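Local atomic coordinates of p-nitrophenyl phosphatase (Pho2) (Archaeoglobus fulgidus, PDB entry 3QGM), a protein that probably acts as a metal-dependent phosphatase of the haloacid dehalogenase (HAD) superfamily, and binds a calcium ion. Residues Glu103-Leu107 with Ala108-Ile112; Leu138-Leu142 with Arg143-Tyr147. All coordinates share one frame; numbering follows the deposited sequence.

Interaction 1 of 2, residues Glu103-Leu107 with Ala108-Ile112; sequences EELRL and AGLEI
Residues Glu103-Leu107 and Ala108-Ile112 meet in a local helix-ending contact, a Schellman motif that closes helix 99-107 and turns the chain into strand 111-112. Both belong to one beta-alpha-beta unit with strand 92-95. Two backbone bonds define the motif. Leu110 N reaches back to Leu105 O at 3.1 Å, and Gly109 N to Arg106 O at 2.9 Å. The second donor stands above the plane of the Arg106 carbonyl. Gly109 is the C-prime residue, with a positive phi of 87°. Ala108 N still makes a helical bond to Glu104 O, with a weak second one to Leu105 O. The Leu105 carbonyl is therefore shared by the last helical turn and the loop.

An apolar contact joins the two arms of the turn. Leu105 CD2 presses on Leu110 CD1 at 3.5 Å, tighter than usual for two methyl groups. The other branch, Leu105 CD1, meets Ile112 CD1, which also touches Leu105 CB. Leu105 and Ile112 both pack on Val93 of strand 92-95, while Ala108 touches Ala81 and Arg82 of helix 76-87.

Arg106 leaves the helix away from the strand, but a bend at chi2 (-137°) brings its end back over Ile112. Ile112 CG1 sits 3.7 Å from the guanidinium plane, over the centre of one face. A water accepts from both Arg106 NE, at 3.2 Å, and Ile112 N.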
loop_
_atom_site.group_PDB
_atom_site.type_symbol
_atom_site.label_atom_id
_atom_site.label_comp_id
_atom_site.label_asym_id
_atom_site.label_seq_id
_atom_site.Cartn_x
_atom_site.Cartn_y
_atom_site.Cartn_z
ATOM N N GLU A 103 -15.290 -16.981 -7.736
ATOM C CA GLU A 103 -16.454 -17.867 -7.753
ATOM C C GLU A 103 -17.748 -17.079 -7.589
ATOM O O GLU A 103 -18.694 -17.311 -8.347
ATOM C CB GLU A 103 -16.365 -18.946 -6.682
ATOM C CG GLU A 103 -17.376 -20.066 -6.860
ATOM C CD GLU A 103 -16.814 -21.455 -6.681
ATOM O OE1 GLU A 103 -15.971 -21.706 -5.803
ATOM O OE2 GLU A 103 -17.218 -22.296 -7.476
ATOM N N GLU A 104 -17.811 -16.208 -6.565
ATOM C CA GLU A 104 -19.050 -15.489 -6.275
ATOM C C GLU A 104 -19.310 -14.488 -7.378
ATOM O O GLU A 104 -20.438 -14.255 -7.784
ATOM C CB GLU A 104 -18.998 -14.787 -4.909
ATOM C CG GLU A 104 -18.991 -15.752 -3.708
ATOM C CD GLU A 104 -20.346 -16.503 -3.511
ATOM O OE1 GLU A 104 -21.341 -16.119 -4.151
ATOM O OE2 GLU A 104 -20.427 -17.444 -2.693
ATOM N N LEU A 105 -18.254 -13.908 -7.915
ATOM C CA LEU A 105 -18.416 -13.038 -9.068
ATOM C C LEU A 105 -19.066 -13.773 -10.247
ATOM O O LEU A 105 -19.977 -13.256 -10.859
ATOM C CB LEU A 105 -17.097 -12.420 -9.474
ATOM C CG LEU A 105 -16.504 -11.348 -8.550
ATOM C CD1 LEU A 105 -15.112 -11.136 -9.014
ATOM C CD2 LEU A 105 -17.310 -9.979 -8.525
ATOM N N ARG A 106 -18.565 -14.961 -10.581
ATOM C CA ARG A 106 -19.143 -15.775 -11.656
ATOM C C ARG A 106 -20.531 -16.243 -11.307
ATOM O O ARG A 106 -21.437 -16.180 -12.134
ATOM C CB ARG A 106 -18.275 -16.983 -12.010
ATOM C CG ARG A 106 -17.132 -16.634 -12.914
ATOM C CD ARG A 106 -16.891 -17.668 -14.082
ATOM N NE ARG A 106 -15.753 -17.260 -14.930
ATOM C CZ ARG A 106 -14.510 -17.371 -14.521
ATOM N NH1 ARG A 106 -14.281 -17.851 -13.319
ATOM N NH2 ARG A 106 -13.499 -17.013 -15.295
ATOM N N LEU A 107 -20.722 -16.639 -10.062
ATOM C CA LEU A 107 -22.054 -17.086 -9.631
ATOM C C LEU A 107 -23.116 -16.000 -9.729
ATOM O O LEU A 107 -24.269 -16.294 -9.939
ATOM C CB LEU A 107 -22.043 -17.641 -8.205
ATOM C CG LEU A 107 -21.390 -18.989 -7.952
ATOM C CD1 LEU A 107 -21.202 -19.178 -6.453
ATOM C CD2 LEU A 107 -22.232 -20.158 -8.514
ATOM N N ALA A 108 -22.721 -14.738 -9.596
ATOM C CA ALA A 108 -23.663 -13.630 -9.770
ATOM C C ALA A 108 -23.865 -13.237 -11.226
ATOM O O ALA A 108 -24.528 -12.236 -11.503
ATOM C CB ALA A 108 -23.242 -12.425 -8.938
ATOM N N GLY A 109 -23.313 -14.009 -12.170
ATOM C CA GLY A 109 -23.521 -13.701 -13.610
ATOM C C GLY A 109 -22.513 -12.700 -14.190
ATOM O O GLY A 109 -22.648 -12.289 -15.331
ATOM N N LEU A 110 -21.500 -12.300 -13.409
ATOM C CA LEU A 110 -20.500 -11.352 -13.913
ATOM C C LEU A 110 -19.483 -12.034 -14.837
ATOM O O LEU A 110 -19.286 -13.234 -14.781
ATOM C CB LEU A 110 -19.793 -10.621 -12.775
ATOM C CG LEU A 110 -20.763 -9.902 -11.810
ATOM C CD1 LEU A 110 -20.101 -9.396 -10.500
ATOM C CD2 LEU A 110 -21.591 -8.794 -12.543
ATOM N N GLU A 111 -18.830 -11.251 -15.678
ATOM C CA GLU A 111 -17.859 -11.770 -16.629
ATOM C C GLU A 111 -16.456 -11.328 -16.233
ATOM O O GLU A 111 -16.192 -10.120 -16.165
ATOM C CB GLU A 111 -18.185 -11.227 -18.025
ATOM C CG GLU A 111 -17.240 -11.702 -19.132
ATOM C CD GLU A 111 -17.551 -11.120 -20.526
ATOM O OE1 GLU A 111 -18.565 -10.414 -20.695
ATOM O OE2 GLU A 111 -16.749 -11.354 -21.455
ATOM N N ILE A 112 -15.562 -12.292 -16.015
ATOM C CA ILE A 112 -14.205 -12.022 -15.596
ATOM C C ILE A 112 -13.328 -11.707 -16.791
ATOM O O ILE A 112 -13.150 -12.543 -17.684
ATOM C CB ILE A 112 -13.583 -13.178 -14.807
ATOM C CG1 ILE A 112 -14.509 -13.669 -13.681
ATOM C CG2 ILE A 112 -12.204 -12.759 -14.195
ATOM C CD1 ILE A 112 -14.784 -12.631 -12.634
HETATM O O HOH W 1 -16.531 -15.045 -17.165
#

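Interaction 2 of 2, residues Leu138-Leu142 with Arg143-Tyr147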
loop_
_atom_site.group_PDB
_atom_site.type_symbol
_atom_site.label_atom_id
_atom_site.label_comp_id
_atom_site.label_asym_id
_atom_site.label_seq_id
_atom_site.Cartn_x
_atom_site.Cartn_y
_atom_site.Cartn_z
ATOM N N LEU A 138 -3.302 -1.240 -10.344
ATOM C CA LEU A 138 -2.857 0.119 -10.590
ATOM C C LEU A 138 -3.414 0.642 -11.948
ATOM O O LEU A 138 -4.001 1.728 -12.037
ATOM C CB LEU A 138 -1.320 0.199 -10.543
ATOM C CG LEU A 138 -0.707 1.498 -11.099
ATOM C CD1 LEU A 138 -1.059 2.652 -10.129
ATOM C CD2 LEU A 138 0.790 1.367 -11.306
ATOM N N ARG A 139 -3.200 -0.118 -13.008
ATOM C CA ARG A 139 -3.645 0.374 -14.316
ATOM C C ARG A 139 -5.166 0.499 -14.376
ATOM O O ARG A 139 -5.679 1.475 -14.904
ATOM C CB ARG A 139 -3.079 -0.503 -15.420
ATOM C CG ARG A 139 -1.547 -0.377 -15.466
ATOM C CD ARG A 139 -0.941 -1.278 -16.520
ATOM N NE ARG A 139 0.484 -1.176 -16.564
ATOM C CZ ARG A 139 1.276 -1.943 -17.305
ATOM N NH1 ARG A 139 0.758 -2.886 -18.095
ATOM N NH2 ARG A 139 2.592 -1.741 -17.268
ATOM N N ALA A 140 -5.886 -0.460 -13.814
ATOM C CA ALA A 140 -7.361 -0.370 -13.731
ATOM C C ALA A 140 -7.847 0.858 -12.955
ATOM O O ALA A 140 -8.815 1.577 -13.324
ATOM C CB ALA A 140 -7.913 -1.658 -13.097
ATOM N N CYS A 141 -7.154 1.126 -11.868
ATOM C CA CYS A 141 -7.535 2.205 -11.001
ATOM C C CYS A 141 -7.298 3.576 -11.721
ATOM O O CYS A 141 -8.161 4.440 -11.719
ATOM C CB CYS A 141 -6.720 2.039 -9.727
ATOM S SG CYS A 141 -7.241 3.014 -8.404
ATOM N N LEU A 142 -6.164 3.700 -12.406
ATOM C CA LEU A 142 -5.810 4.874 -13.208
ATOM C C LEU A 142 -6.726 5.061 -14.446
ATOM O O LEU A 142 -6.917 6.178 -14.867
ATOM C CB LEU A 142 -4.360 4.809 -13.706
ATOM C CG LEU A 142 -3.205 5.060 -12.716
ATOM C CD1 LEU A 142 -1.935 4.622 -13.388
ATOM C CD2 LEU A 142 -3.123 6.531 -12.298
ATOM N N ARG A 143 -7.274 3.981 -15.005
ATOM C CA ARG A 143 -8.296 4.130 -16.057
ATOM C C ARG A 143 -9.570 4.771 -15.532
ATOM O O ARG A 143 -10.360 5.274 -16.288
ATOM C CB ARG A 143 -8.671 2.795 -16.686
ATOM C CG ARG A 143 -7.698 2.260 -17.685
ATOM C CD ARG A 143 -8.203 0.887 -18.115
ATOM N NE ARG A 143 -9.512 1.043 -18.708
ATOM C CZ ARG A 143 -10.494 0.160 -18.652
ATOM N NH1 ARG A 143 -10.372 -1.018 -18.012
ATOM N NH2 ARG A 143 -11.612 0.478 -19.250
ATOM N N GLY A 144 -9.789 4.708 -14.234
ATOM C CA GLY A 144 -10.900 5.426 -13.618
ATOM C C GLY A 144 -12.193 4.648 -13.574
ATOM O O GLY A 144 -13.242 5.200 -13.244
ATOM N N ILE A 145 -12.103 3.345 -13.828
ATOM C CA ILE A 145 -13.261 2.469 -13.702
ATOM C C ILE A 145 -13.753 2.367 -12.264
ATOM O O ILE A 145 -13.057 2.670 -11.310
ATOM C CB ILE A 145 -13.010 1.075 -14.359
ATOM C CG1 ILE A 145 -11.989 0.225 -13.587
ATOM C CG2 ILE A 145 -12.503 1.274 -15.824
ATOM C CD1 ILE A 145 -11.772 -1.201 -14.178
ATOM N N ARG A 146 -15.010 2.000 -12.136
ATOM C CA ARG A 146 -15.682 1.915 -10.864
ATOM C C ARG A 146 -14.944 0.882 -10.014
ATOM O O ARG A 146 -14.583 -0.172 -10.492
ATOM C CB ARG A 146 -17.141 1.492 -11.111
ATOM C CG ARG A 146 -17.990 1.305 -9.867
ATOM C CD ARG A 146 -19.416 1.856 -10.179
ATOM N NE ARG A 146 -20.360 1.686 -9.088
ATOM C CZ ARG A 146 -20.535 2.568 -8.098
ATOM N NH1 ARG A 146 -19.833 3.696 -8.046
ATOM N NH2 ARG A 146 -21.435 2.309 -7.148
ATOM N N TYR A 147 -14.781 1.185 -8.742
ATOM C CA TYR A 147 -13.820 0.520 -7.907
ATOM C C TYR A 147 -14.528 0.090 -6.625
ATOM O O TYR A 147 -14.939 0.907 -5.812
ATOM C CB TYR A 147 -12.637 1.493 -7.709
ATOM C CG TYR A 147 -11.610 1.176 -6.645
ATOM C CD1 TYR A 147 -11.497 -0.087 -6.067
ATOM C CD2 TYR A 147 -10.718 2.160 -6.256
ATOM C CE1 TYR A 147 -10.538 -0.345 -5.083
ATOM C CE2 TYR A 147 -9.759 1.924 -5.270
ATOM C CZ TYR A 147 -9.660 0.672 -4.696
ATOM O OH TYR A 147 -8.726 0.485 -3.707
#
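Arg143, Ala140 and Cys141 carry much of this contact at the C-terminal end of helix 131-143. Arg143 N bonds to Arg139 O at 3.0 Å and continues the helical pattern. Its side chain starts back along the helix, and CG passes Arg139 O at 3.5 Å. The chain then bends at chi3 (60°), which turns the guanidinium away from the helix. Ile145 CG2 lies over one face of that group, 3.5 Å above its plane and offset toward the rim. Arg143 NH1 is held by Ala118 O, in the loop before strand 120-123.

Ala140 meets Ile145 through both its methyl group and its carbonyl. Ala140 CB touches Ile145 CD1 at 4.0 Å, and Ile145 CG1 packs against Ala140 O. Ile145 CG1 stands between its own backbone N and carbonyl carbon (chi1 70°), which directs this branch at the helix end.

Gly144, with positive phi, leaves the helix in a Schellman-like end. Its N bonds to Cys141 O at 3.0 Å and more weakly to Ala140 O. The six-to-one bond is not formed: Ile145 N lies 3.8 Å from Ala140 O. The turn feeds strand 146-149 and so links helix and strand within a beta-alpha-beta unit that begins at strand 120-123. Arg179 NH1 bonds to both Cys141 O and Ile145 O, joining the two sides of the turn. On the helix face toward the second subunit, Arg139 forms a salt bridge to Asp160 of that subunit and a bond to its Pro162 O.

The sulfur of Cys141 lies obliquely beside the Tyr147 ring, a sulfur-aromatic contact. Cys141 SG is 4.8 Å from the ring centroid, 43° off the normal, and meets CD2 and CE2 of Tyr147 at 4.2 Å.

How the interactions relate
Interaction 1 and interaction 2 follow each other along the chain, and each ends a helix that leads into a strand of the same five-stranded parallel sheet. Interaction 1 reaches its outermost strand 111-112. Interaction 2 reaches 146-149, and strands 92-95 and 120-123 lie between them. Their centres are 19 Å apart and their nearest atoms about 10 Å, so they do not touch. Both stand away from the calcium site formed by Asp14, Asp16 and Asp212, which belongs with the other, six-stranded sheet. Interaction 2 also reaches the second subunit, whereas no other chain of the assembly touches interaction 1.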